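Local coordinates for protein beta-fructofuranosidase (Bifidobacterium adolescentis, PDB 6NOB) that probably hydrolyses the terminal beta-fructofuranoside linkages of sucrose and related sugars, as a family 32 glycoside hydrolase, at residues 509-515 and 613-619; 518-522 and 629-633; 20-24 and 46-50; 28-34 and 66-72; 363-368 and 405-409. All blocks are in the same frame, centred on the assembly; numbering follows the deposited sequence.

In the fold
The chain runs through three beta-rich parts, and the contacts sample each. Interactions 3 and 4 come first, their segments alternating along the chain, in an N-terminal pair of four-stranded sheets: interaction 4 zips two strands of one sheet, interaction 3 ties strand 16-23 of the other to a loop. Their centres are about 11 Å apart. Interaction 5 lies in the propeller expected of family 32, its centre about 44 Å from that of interaction 3. Interaction 1 pairs two strands of one sheet of the C-terminal sandwich, interaction 2 two of the facing sheet; they also alternate, and touch through side chains, centres about 12 Å apart. The centres of interactions 1 and 4 are about 53 Å apart, at the two ends of the fold.

Interaction 1: residues 509-515 and 613-619; sequences GDMVVTA and DGELRIA
The guanidinium of R617 has V512 CG2 on one face, 3.4 Å above the plane and offset toward the rim, and two carboxylates at its edges. D510 OD2 lies in that plane and accepts a hydrogen bond, part of a salt bridge, from R617 NH1 (2.9 Å, 167°) on its anti lone pair; the two flat groups are turned 67° apart. On another edge, E615 OE2 is gripped side-on by NE and NH2 of R617, the NH2 bond measuring 3.0 Å, both donors arriving from one face of the carboxylate. A bend at chi3 (-75°) swings the arginine back over V512, and E615 OE1 rests 3.3 Å from V512 CG1. A water joins E615 OE1 to T514 OG1.

Beneath this network strands 510-515 and 614-619 run antiparallel, with paired bonds at M511/I618, V513/L616 and A515/G614; V513 O accepts from L616 N at 2.8 Å. M511, V513, L616 and I618 turn to the other face, toward strands 519-526 and 624-632 of the second sandwich sheet. With D507 as a further partner of NH1, R617 is ringed by three acidic residues, which probably stabilise its charge on the outer face of the sheet.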
# COMPACT_ATOMS: atom_id res chain seq x y z
N GLY A 509 32.67 -14.45 19.68
CA GLY A 509 32.47 -14.47 18.25
C GLY A 509 31.19 -13.84 17.77
O GLY A 509 31.12 -13.41 16.61
N ASP A 510 30.16 -13.77 18.61
CA ASP A 510 28.92 -13.09 18.28
C ASP A 510 29.02 -11.61 18.65
O ASP A 510 29.53 -11.26 19.71
CB ASP A 510 27.74 -13.72 19.01
CG ASP A 510 27.14 -14.90 18.25
OD1 ASP A 510 27.64 -15.22 17.16
OD2 ASP A 510 26.17 -15.50 18.76
N MET A 511 28.53 -10.76 17.76
CA MET A 511 28.32 -9.35 18.06
C MET A 511 26.85 -9.16 18.42
O MET A 511 25.97 -9.58 17.67
CB MET A 511 28.71 -8.46 16.88
CG MET A 511 30.17 -8.60 16.46
SD MET A 511 30.65 -7.43 15.17
CE MET A 511 32.34 -7.93 14.87
N VAL A 512 26.60 -8.54 19.58
CA VAL A 512 25.26 -8.46 20.14
C VAL A 512 24.91 -6.99 20.37
O VAL A 512 25.73 -6.23 20.90
CB VAL A 512 25.15 -9.26 21.46
CG1 VAL A 512 23.75 -9.14 22.04
CG2 VAL A 512 25.51 -10.72 21.22
N VAL A 513 23.70 -6.61 19.96
CA VAL A 513 23.16 -5.27 20.19
C VAL A 513 21.77 -5.43 20.79
O VAL A 513 20.91 -6.08 20.20
CB VAL A 513 23.09 -4.45 18.89
CG1 VAL A 513 22.26 -3.19 19.10
CG2 VAL A 513 24.49 -4.09 18.41
N THR A 514 21.57 -4.83 21.97
CA THR A 514 20.25 -4.82 22.59
C THR A 514 19.41 -3.69 21.99
O THR A 514 19.85 -2.54 21.93
CB THR A 514 20.36 -4.65 24.10
OG1 THR A 514 21.13 -5.73 24.65
CG2 THR A 514 18.98 -4.65 24.74
N ALA A 515 18.20 -4.03 21.54
CA ALA A 515 17.35 -3.07 20.85
C ALA A 515 16.24 -2.59 21.77
O ALA A 515 15.32 -3.37 22.06
CB ALA A 515 16.76 -3.70 19.59
N ASP A 613 12.07 -5.38 24.77
CA ASP A 613 13.35 -5.21 24.11
C ASP A 613 13.62 -6.33 23.12
O ASP A 613 13.18 -7.47 23.30
CB ASP A 613 14.48 -5.15 25.15
CG ASP A 613 14.45 -3.87 25.97
OD1 ASP A 613 13.72 -2.93 25.58
OD2 ASP A 613 15.16 -3.81 26.99
N GLY A 614 14.36 -5.99 22.06
CA GLY A 614 14.83 -6.95 21.09
C GLY A 614 16.33 -7.18 21.20
O GLY A 614 16.99 -6.76 22.16
N GLU A 615 16.87 -7.84 20.18
CA GLU A 615 18.29 -8.15 20.16
C GLU A 615 18.72 -8.45 18.72
O GLU A 615 18.02 -9.16 18.00
CB GLU A 615 18.64 -9.33 21.07
CG GLU A 615 19.98 -9.98 20.77
CD GLU A 615 20.50 -10.83 21.93
OE1 GLU A 615 20.75 -10.27 23.01
OE2 GLU A 615 20.65 -12.06 21.75
N LEU A 616 19.86 -7.89 18.33
CA LEU A 616 20.49 -8.16 17.04
C LEU A 616 21.77 -8.94 17.28
O LEU A 616 22.60 -8.54 18.10
CB LEU A 616 20.78 -6.86 16.29
CG LEU A 616 21.69 -6.98 15.07
CD1 LEU A 616 21.00 -7.76 13.96
CD2 LEU A 616 22.12 -5.60 14.59
N ARG A 617 21.94 -10.04 16.56
CA ARG A 617 23.08 -10.93 16.73
C ARG A 617 23.73 -11.14 15.38
O ARG A 617 23.05 -11.47 14.40
CB ARG A 617 22.65 -12.26 17.35
CG ARG A 617 23.78 -13.13 17.84
CD ARG A 617 23.27 -14.22 18.78
NE ARG A 617 22.91 -13.70 20.09
CZ ARG A 617 23.70 -13.78 21.17
NH1 ARG A 617 24.88 -14.36 21.08
NH2 ARG A 617 23.29 -13.27 22.32
N ILE A 618 25.05 -10.94 15.31
CA ILE A 618 25.80 -10.97 14.06
C ILE A 618 26.99 -11.90 14.22
O ILE A 618 27.74 -11.79 15.19
CB ILE A 618 26.26 -9.56 13.64
CG1 ILE A 618 25.07 -8.61 13.54
CG2 ILE A 618 27.00 -9.62 12.31
CD1 ILE A 618 25.45 -7.16 13.60
N ALA A 619 27.17 -12.80 13.26
CA ALA A 619 28.31 -13.70 13.23
C ALA A 619 28.64 -14.03 11.78
O ALA A 619 27.75 -14.11 10.93
CB ALA A 619 28.03 -14.99 14.02
O HOH W 1 19.73 -8.40 24.72

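Interaction 2: residues 518-522 and 629-633; sequences NAYYA and ARALN
Strands 519-522 and 629-632 are antiparallel neighbours in one sheet of the C-terminal beta sandwich, and Y521 and R630 form the hydrogen-bonded pair at the middle of the contact. Y521 N gives R630 O a bond of 2.7 Å, and R630 N returns one to Y521 O at 2.8 Å. The ladder is less regular toward L632: its N reaches A519 O at 2.9 Å, but from 45° above the carbonyl plane, and the side chains of Y520 and A631 diverge.

The side chain of L632 fills this end. Its CB lies 3.9 Å from A519 CB and 3.5 Å from Y520 N, while CD1 goes alongside Y521 CB at 4.3 Å. At the opposite end A522 and A629 pair closely, CA to CA 4.2 Å. Between them the Y521 ring turns an edge to R630, its CD1 4.3 Å from R630 CB. The arginine chain runs on extended, and its guanidinium meets D628 in a salt bridge, while Y521 OH is bonded to E584.

Y520 goes the other way. With CG placed between the backbone N and the carbonyl carbon (chi1 66°), its ring leaves this sheet and lies against A515 and L616 of the facing one, where its OH bonds to L536 O. Strand 582-588 flanks 519-526 on its far side, strand 498-501 flanks 624-632, and A629 touches V513 across the sandwich.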
# COMPACT_ATOMS: atom_id res chain seq x y z
N ASN A 518 12.44 -3.02 20.82
CA ASN A 518 12.48 -3.89 19.64
C ASN A 518 12.27 -3.11 18.35
O ASN A 518 11.60 -3.57 17.42
CB ASN A 518 11.47 -5.03 19.76
CG ASN A 518 11.95 -6.30 19.08
OD1 ASN A 518 12.94 -6.28 18.35
ND2 ASN A 518 11.26 -7.41 19.32
N ALA A 519 12.84 -1.91 18.28
CA ALA A 519 12.81 -1.09 17.08
C ALA A 519 14.19 -0.49 16.89
O ALA A 519 14.63 0.32 17.72
CB ALA A 519 11.75 0.01 17.18
N TYR A 520 14.88 -0.87 15.82
CA TYR A 520 16.26 -0.47 15.64
C TYR A 520 16.60 -0.36 14.16
O TYR A 520 15.86 -0.83 13.29
CB TYR A 520 17.22 -1.45 16.32
CG TYR A 520 17.22 -2.84 15.72
CD1 TYR A 520 16.32 -3.80 16.14
CD2 TYR A 520 18.13 -3.18 14.72
CE1 TYR A 520 16.32 -5.07 15.60
CE2 TYR A 520 18.13 -4.45 14.17
CZ TYR A 520 17.22 -5.39 14.61
OH TYR A 520 17.22 -6.65 14.06
N TYR A 521 17.75 0.25 13.89
CA TYR A 521 18.36 0.30 12.57
C TYR A 521 19.76 -0.27 12.68
O TYR A 521 20.45 -0.07 13.68
CB TYR A 521 18.40 1.75 12.05
CG TYR A 521 19.44 2.03 10.99
CD1 TYR A 521 20.72 2.44 11.33
CD2 TYR A 521 19.13 1.90 9.64
CE1 TYR A 521 21.67 2.69 10.36
CE2 TYR A 521 20.07 2.16 8.67
CZ TYR A 521 21.34 2.55 9.03
OH TYR A 521 22.28 2.80 8.06
N ALA A 522 20.20 -1.00 11.65
CA ALA A 522 21.54 -1.57 11.65
C ALA A 522 22.17 -1.46 10.27
O ALA A 522 21.53 -1.79 9.27
CB ALA A 522 21.52 -3.03 12.11
N ALA A 629 24.72 0.37 14.61
CA ALA A 629 23.38 0.05 15.09
C ALA A 629 22.84 1.23 15.89
O ALA A 629 23.56 1.82 16.70
CB ALA A 629 23.40 -1.21 15.96
N ARG A 630 21.57 1.56 15.65
CA ARG A 630 20.93 2.71 16.28
C ARG A 630 19.49 2.37 16.62
O ARG A 630 18.82 1.62 15.90
CB ARG A 630 20.96 3.96 15.37
CG ARG A 630 22.35 4.37 14.90
CD ARG A 630 22.30 5.57 13.98
NE ARG A 630 23.44 5.58 13.06
CZ ARG A 630 23.84 6.63 12.35
NH1 ARG A 630 23.19 7.78 12.44
NH2 ARG A 630 24.88 6.52 11.55
N ALA A 631 19.01 2.95 17.72
CA ALA A 631 17.61 2.82 18.08
C ALA A 631 16.73 3.52 17.05
O ALA A 631 17.10 4.54 16.47
CB ALA A 631 17.36 3.42 19.47
N LEU A 632 15.55 2.96 16.82
CA LEU A 632 14.61 3.50 15.85
C LEU A 632 13.56 4.35 16.57
O LEU A 632 12.99 3.91 17.57
CB LEU A 632 13.93 2.39 15.05
CG LEU A 632 13.30 2.79 13.71
CD1 LEU A 632 14.37 3.11 12.68
CD2 LEU A 632 12.39 1.69 13.20
N ASN A 633 13.33 5.56 16.07
CA ASN A 633 12.33 6.44 16.64
C ASN A 633 10.93 5.99 16.24
O ASN A 633 10.73 5.19 15.32
CB ASN A 633 12.55 7.88 16.18
CG ASN A 633 13.84 8.47 16.69
OD1 ASN A 633 14.26 8.22 17.82
ND2 ASN A 633 14.49 9.27 15.84

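Interaction 3: residues 20-24 and 46-50; sequences FAERC and MPIAE
An arginine side chain clasping a turn through its backbone makes this contact: R23, at the end of strand 16-23, reaches the loop between strands 40-45 and 52-58. NE and NH2 of R23 converge side-on on E50 O, at 3.0 and 3.2 Å, and the oxygen lies close to the guanidinium plane. CG anti to the backbone N (chi1 -177°) sends the chain out to the loop, and the bend at chi3 brings NE and NH2 round to the carbonyl.

Residues 47-50 form a type I beta turn, closed by E50 N to P47 O, so R23 grips the last carbonyl of the turn in the N-terminal two-sheet module. A water extends the hold, accepting from R23 NH2 at 3.1 Å and donating to M46 O at 2.9 Å. A leucine in place of R23 would probably leave E50 O without both of these donors and the turn less firmly tied to the strand.

M46 lines the inner side. Its SD lies over one face of the guanidinium, 4.0 Å from R23 NH2, and its bent end places CE 3.8 Å from A21 CB, among L72 and F55.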
# COMPACT_ATOMS: atom_id res chain seq x y z
N PHE A 20 -19.19 6.10 11.40
CA PHE A 20 -19.44 5.04 10.42
C PHE A 20 -20.17 3.92 11.14
O PHE A 20 -19.57 3.14 11.88
CB PHE A 20 -18.13 4.57 9.78
CG PHE A 20 -17.46 5.63 8.95
CD1 PHE A 20 -16.70 6.62 9.54
CD2 PHE A 20 -17.59 5.63 7.57
CE1 PHE A 20 -16.08 7.60 8.78
CE2 PHE A 20 -16.98 6.60 6.80
CZ PHE A 20 -16.22 7.59 7.41
N ALA A 21 -21.48 3.85 10.93
CA ALA A 21 -22.36 3.00 11.72
C ALA A 21 -22.90 1.84 10.90
O ALA A 21 -23.14 1.96 9.69
CB ALA A 21 -23.53 3.82 12.28
N GLU A 22 -23.10 0.72 11.58
CA GLU A 22 -23.67 -0.49 10.99
C GLU A 22 -25.00 -0.78 11.65
O GLU A 22 -25.10 -0.76 12.88
CB GLU A 22 -22.72 -1.68 11.17
CG GLU A 22 -23.06 -2.91 10.34
CD GLU A 22 -21.96 -3.95 10.37
OE1 GLU A 22 -20.85 -3.63 10.85
OE2 GLU A 22 -22.21 -5.09 9.92
N ARG A 23 -26.03 -1.03 10.84
CA ARG A 23 -27.33 -1.39 11.38
C ARG A 23 -27.24 -2.71 12.13
O ARG A 23 -26.74 -3.70 11.59
CB ARG A 23 -28.37 -1.48 10.26
CG ARG A 23 -29.77 -1.77 10.76
CD ARG A 23 -30.76 -1.91 9.61
NE ARG A 23 -30.89 -0.67 8.84
CZ ARG A 23 -31.69 0.34 9.17
NH1 ARG A 23 -32.43 0.27 10.28
NH2 ARG A 23 -31.75 1.42 8.41
N CYS A 24 -27.71 -2.72 13.37
CA CYS A 24 -27.66 -3.90 14.22
C CYS A 24 -29.03 -4.47 14.55
O CYS A 24 -29.15 -5.67 14.80
CB CYS A 24 -26.94 -3.58 15.54
SG CYS A 24 -26.20 -5.01 16.37
N MET A 46 -30.54 6.54 10.29
CA MET A 46 -30.00 5.82 9.16
C MET A 46 -31.10 5.59 8.13
O MET A 46 -32.21 5.18 8.51
CB MET A 46 -29.41 4.48 9.61
CG MET A 46 -28.73 3.69 8.51
SD MET A 46 -27.87 2.22 9.12
CE MET A 46 -26.58 2.96 10.11
N PRO A 47 -30.86 5.87 6.85
CA PRO A 47 -31.89 5.62 5.83
C PRO A 47 -32.34 4.16 5.85
O PRO A 47 -31.54 3.25 6.09
CB PRO A 47 -31.18 5.97 4.52
CG PRO A 47 -30.13 6.95 4.93
CD PRO A 47 -29.66 6.51 6.28
N ILE A 48 -33.63 3.96 5.60
CA ILE A 48 -34.25 2.65 5.80
C ILE A 48 -33.53 1.57 5.00
O ILE A 48 -33.25 0.48 5.52
CB ILE A 48 -35.75 2.70 5.43
CG1 ILE A 48 -36.39 3.98 5.95
CG2 ILE A 48 -36.46 1.47 5.98
CD1 ILE A 48 -37.73 4.28 5.31
N ALA A 49 -33.21 1.86 3.74
CA ALA A 49 -32.68 0.83 2.85
C ALA A 49 -31.23 0.47 3.14
O ALA A 49 -30.75 -0.53 2.61
CB ALA A 49 -32.83 1.27 1.40
N GLU A 50 -30.53 1.25 3.96
CA GLU A 50 -29.10 1.09 4.16
C GLU A 50 -28.80 0.28 5.41
O GLU A 50 -29.44 0.46 6.46
CB GLU A 50 -28.40 2.45 4.26
CG GLU A 50 -28.60 3.34 3.05
CD GLU A 50 -27.93 4.70 3.19
OE1 GLU A 50 -27.04 4.83 4.05
OE2 GLU A 50 -28.30 5.63 2.44
O HOH W 2 -33.44 3.25 10.32

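Interaction 4: residues 28-34 and 66-72; sequences NAVVTVA and TVAASGL
V30, T32 and A34 pair with S70, A68 and T66 through six backbone hydrogen bonds, two to each pair, in the antiparallel ladder of strands 30-34 and 66-70. V30 N reaches S70 O at 2.8 Å, 169° at the hydrogen; the longest of the six is the return from S70 N to V30 O, 3.1 Å. Between the bonded pairs, CA-H...O contacts fill the intervals, as from V31 CA to A68 O and from V33 CA to T66 O.

Apolar contacts join V31, V67, A29 and L72, with V33 and A69 turned to the same side. V31 splits its branches: CG1 lies 4.0 Å from V67 CG1, and CG2 sits 3.7 Å from L72 CD2. L72 has its CG in the crowded position between backbone N and carbonyl carbon (chi1 54°), which carries CD2 to V31 and to A29 CB, the latter at 3.7 Å. Since L72 begins strand 72-80 of the facing sheet, these contacts already bridge the two sheets. F55, I57 and L19 of that sheet close over the layer.

The other face is mixed, V30, A34 and A68 alternating with hydroxyls. T32 OG1 touches A68 CB at 3.4 Å, T66 and S70 stand to either side of A68 along the strand, and S70 OG is bonded to T4.

G71 has positive phi, and a beta carbon there would run into N28 O. The chemistry is thus two-sided: hydrocarbon alone turned inward against the second sheet, small apolar groups and hydroxyls together on the outer face, with the main chain carrying the polar bonds between the strands.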
# COMPACT_ATOMS: atom_id res chain seq x y z
N ASN A 28 -35.87 1.35 13.81
CA ASN A 28 -35.20 2.63 13.66
C ASN A 28 -33.77 2.57 14.20
O ASN A 28 -33.55 2.15 15.34
CB ASN A 28 -35.98 3.73 14.38
CG ASN A 28 -36.87 4.52 13.44
OD1 ASN A 28 -36.58 4.64 12.25
ND2 ASN A 28 -37.97 5.05 13.97
N ALA A 29 -32.82 2.99 13.38
CA ALA A 29 -31.42 3.13 13.78
C ALA A 29 -31.11 4.62 13.86
O ALA A 29 -31.14 5.33 12.85
CB ALA A 29 -30.49 2.43 12.79
N VAL A 30 -30.82 5.10 15.08
CA VAL A 30 -30.75 6.53 15.36
C VAL A 30 -29.43 6.86 16.05
O VAL A 30 -28.89 6.07 16.83
CB VAL A 30 -31.94 6.99 16.23
CG1 VAL A 30 -32.00 8.51 16.31
CG2 VAL A 30 -33.24 6.45 15.68
N VAL A 31 -28.92 8.05 15.74
CA VAL A 31 -27.83 8.68 16.49
C VAL A 31 -28.31 10.05 16.94
O VAL A 31 -28.90 10.80 16.15
CB VAL A 31 -26.55 8.81 15.65
CG1 VAL A 31 -25.39 9.26 16.53
CG2 VAL A 31 -26.22 7.50 14.96
N THR A 32 -28.08 10.37 18.21
CA THR A 32 -28.45 11.66 18.75
C THR A 32 -27.28 12.27 19.50
O THR A 32 -26.36 11.58 19.94
CB THR A 32 -29.67 11.56 19.67
OG1 THR A 32 -29.47 10.51 20.62
CG2 THR A 32 -30.93 11.28 18.86
N VAL A 33 -27.31 13.60 19.62
CA VAL A 33 -26.33 14.37 20.36
C VAL A 33 -27.07 15.28 21.32
O VAL A 33 -28.09 15.88 20.96
CB VAL A 33 -25.40 15.19 19.43
CG1 VAL A 33 -24.20 15.71 20.20
CG2 VAL A 33 -24.96 14.35 18.24
N ALA A 34 -26.57 15.38 22.55
CA ALA A 34 -27.16 16.23 23.58
C ALA A 34 -26.07 17.03 24.26
O ALA A 34 -24.92 16.59 24.36
CB ALA A 34 -27.94 15.40 24.61
N THR A 66 -22.95 14.52 24.54
CA THR A 66 -23.25 13.11 24.75
C THR A 66 -23.78 12.53 23.44
O THR A 66 -24.77 13.03 22.89
CB THR A 66 -24.28 12.92 25.87
OG1 THR A 66 -23.70 13.32 27.12
CG2 THR A 66 -24.72 11.47 25.95
N VAL A 67 -23.12 11.48 22.95
CA VAL A 67 -23.50 10.82 21.70
C VAL A 67 -24.18 9.50 22.05
O VAL A 67 -23.64 8.70 22.82
CB VAL A 67 -22.28 10.59 20.80
CG1 VAL A 67 -22.73 10.11 19.42
CG2 VAL A 67 -21.45 11.86 20.69
N ALA A 68 -25.37 9.29 21.49
CA ALA A 68 -26.18 8.13 21.81
C ALA A 68 -26.52 7.37 20.54
O ALA A 68 -26.94 7.97 19.55
CB ALA A 68 -27.47 8.54 22.54
N ALA A 69 -26.34 6.05 20.58
CA ALA A 69 -26.68 5.17 19.47
C ALA A 69 -27.76 4.19 19.90
O ALA A 69 -27.76 3.73 21.05
CB ALA A 69 -25.45 4.40 18.97
N SER A 70 -28.67 3.88 18.99
CA SER A 70 -29.70 2.88 19.24
C SER A 70 -30.10 2.27 17.90
O SER A 70 -30.37 3.00 16.94
CB SER A 70 -30.92 3.48 19.95
OG SER A 70 -31.71 2.48 20.56
N GLY A 71 -30.13 0.95 17.85
CA GLY A 71 -30.40 0.25 16.61
C GLY A 71 -29.23 0.17 15.66
O GLY A 71 -29.40 -0.32 14.54
N LEU A 72 -28.06 0.65 16.07
CA LEU A 72 -26.87 0.59 15.23
C LEU A 72 -25.65 0.47 16.12
O LEU A 72 -25.74 0.57 17.35
CB LEU A 72 -26.77 1.80 14.30
CG LEU A 72 -26.84 3.20 14.91
CD1 LEU A 72 -25.48 3.67 15.41
CD2 LEU A 72 -27.41 4.19 13.91

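Interaction 5: residues 363-368 and 405-409; sequences LADFGH and VRWYA
D365 and L363 hold the tight part of the contact, both against the ring of Y408. Y408 OH donates to D365 OD2 at 2.5 Å from above the carboxylate plane; ring and carboxylate stand 87° apart. L363 CD2 lies over one ring face, 3.7 Å from the centroid, in a CH-pi contact. H368 ND1 donates to the same OD2 at 3.0 Å from the opposite face, so one oxygen is pinned from both sides. With CG anti to the backbone N (chi1 -165°), D365 extends its carboxylate to both donors. A phenylalanine at Y408 would probably leave D365 OD2 with H368 as its one remaining donor here and Y374 OH without its hydroxyl partner.

The looser part is R406 against H368: CE1 of the imidazole sits over the guanidinium, 3.5 Å from R406 NE, with planes 63° apart. It is buried too; W428 meets R406 in a cation-pi contact and T316 bonds to H368 NE2. The axes of segments 363-365 and 405-409 come no nearer than 10.4 Å, so side chains alone span the gap. Their parent strands, 357-365 and 405-415, belong to separate sheets, consistent with adjacent blades of the five-bladed propeller of family 32.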
# COMPACT_ATOMS: atom_id res chain seq x y z
N LEU A 363 2.86 -3.55 -22.22
CA LEU A 363 3.63 -4.65 -21.65
C LEU A 363 2.72 -5.84 -21.41
O LEU A 363 1.60 -5.69 -20.93
CB LEU A 363 4.30 -4.23 -20.33
CG LEU A 363 5.11 -5.31 -19.61
CD1 LEU A 363 6.34 -5.67 -20.42
CD2 LEU A 363 5.49 -4.87 -18.20
N ALA A 364 3.21 -7.03 -21.77
CA ALA A 364 2.57 -8.29 -21.43
C ALA A 364 3.64 -9.22 -20.89
O ALA A 364 4.72 -9.33 -21.47
CB ALA A 364 1.87 -8.91 -22.65
N ASP A 365 3.34 -9.89 -19.77
CA ASP A 365 4.31 -10.75 -19.10
C ASP A 365 4.04 -12.19 -19.52
O ASP A 365 3.30 -12.92 -18.86
CB ASP A 365 4.23 -10.58 -17.59
CG ASP A 365 5.43 -11.16 -16.86
OD1 ASP A 365 6.14 -12.01 -17.45
OD2 ASP A 365 5.67 -10.78 -15.70
N PHE A 366 4.66 -12.61 -20.63
CA PHE A 366 4.52 -13.99 -21.07
C PHE A 366 5.39 -14.94 -20.27
O PHE A 366 5.09 -16.14 -20.22
CB PHE A 366 4.83 -14.11 -22.56
CG PHE A 366 3.62 -13.98 -23.43
CD1 PHE A 366 3.15 -12.74 -23.82
CD2 PHE A 366 2.92 -15.11 -23.85
CE1 PHE A 366 2.03 -12.61 -24.62
CE2 PHE A 366 1.80 -15.00 -24.64
CZ PHE A 366 1.35 -13.75 -25.03
N GLY A 367 6.47 -14.45 -19.66
CA GLY A 367 7.23 -15.28 -18.74
C GLY A 367 6.39 -15.75 -17.57
O GLY A 367 6.64 -16.82 -17.02
N HIS A 368 5.40 -14.96 -17.17
CA HIS A 368 4.49 -15.30 -16.08
C HIS A 368 3.05 -15.32 -16.57
O HIS A 368 2.14 -14.83 -15.90
CB HIS A 368 4.66 -14.33 -14.92
CG HIS A 368 6.05 -14.30 -14.36
ND1 HIS A 368 6.93 -13.26 -14.60
CD2 HIS A 368 6.72 -15.19 -13.60
CE1 HIS A 368 8.08 -13.52 -13.99
NE2 HIS A 368 7.98 -14.68 -13.38
N VAL A 405 5.75 -8.46 -6.68
CA VAL A 405 5.69 -7.28 -7.53
C VAL A 405 6.95 -7.26 -8.39
O VAL A 405 8.07 -7.28 -7.87
CB VAL A 405 5.57 -6.00 -6.69
CG1 VAL A 405 5.71 -4.77 -7.57
CG2 VAL A 405 4.24 -5.98 -5.95
N ARG A 406 6.77 -7.22 -9.71
CA ARG A 406 7.87 -7.29 -10.66
C ARG A 406 8.11 -5.92 -11.29
O ARG A 406 7.17 -5.19 -11.59
CB ARG A 406 7.57 -8.31 -11.76
CG ARG A 406 8.76 -8.67 -12.62
CD ARG A 406 8.65 -10.09 -13.17
NE ARG A 406 9.95 -10.58 -13.64
CZ ARG A 406 10.84 -11.18 -12.86
NH1 ARG A 406 10.58 -11.37 -11.57
NH2 ARG A 406 12.00 -11.59 -13.37
N TRP A 407 9.39 -5.58 -11.49
CA TRP A 407 9.76 -4.41 -12.26
C TRP A 407 10.40 -4.83 -13.59
O TRP A 407 11.05 -5.87 -13.68
CB TRP A 407 10.73 -3.49 -11.49
CG TRP A 407 12.05 -4.10 -11.09
CD1 TRP A 407 12.38 -4.61 -9.87
CD2 TRP A 407 13.23 -4.23 -11.91
NE1 TRP A 407 13.67 -5.06 -9.87
CE2 TRP A 407 14.22 -4.84 -11.11
CE3 TRP A 407 13.53 -3.90 -13.23
CZ2 TRP A 407 15.50 -5.13 -11.59
CZ3 TRP A 407 14.80 -4.19 -13.71
CH2 TRP A 407 15.77 -4.80 -12.89
N TYR A 408 10.18 -4.01 -14.61
CA TYR A 408 10.70 -4.26 -15.95
C TYR A 408 11.31 -2.97 -16.47
O TYR A 408 10.63 -1.94 -16.52
CB TYR A 408 9.59 -4.73 -16.91
CG TYR A 408 8.60 -5.73 -16.33
CD1 TYR A 408 7.60 -5.32 -15.45
CD2 TYR A 408 8.64 -7.06 -16.70
CE1 TYR A 408 6.70 -6.22 -14.93
CE2 TYR A 408 7.73 -7.97 -16.19
CZ TYR A 408 6.76 -7.55 -15.31
OH TYR A 408 5.86 -8.45 -14.80
N ALA A 409 12.58 -3.02 -16.87
CA ALA A 409 13.31 -1.84 -17.30
C ALA A 409 13.75 -2.00 -18.75
O ALA A 409 14.19 -3.08 -19.17
CB ALA A 409 14.53 -1.58 -16.41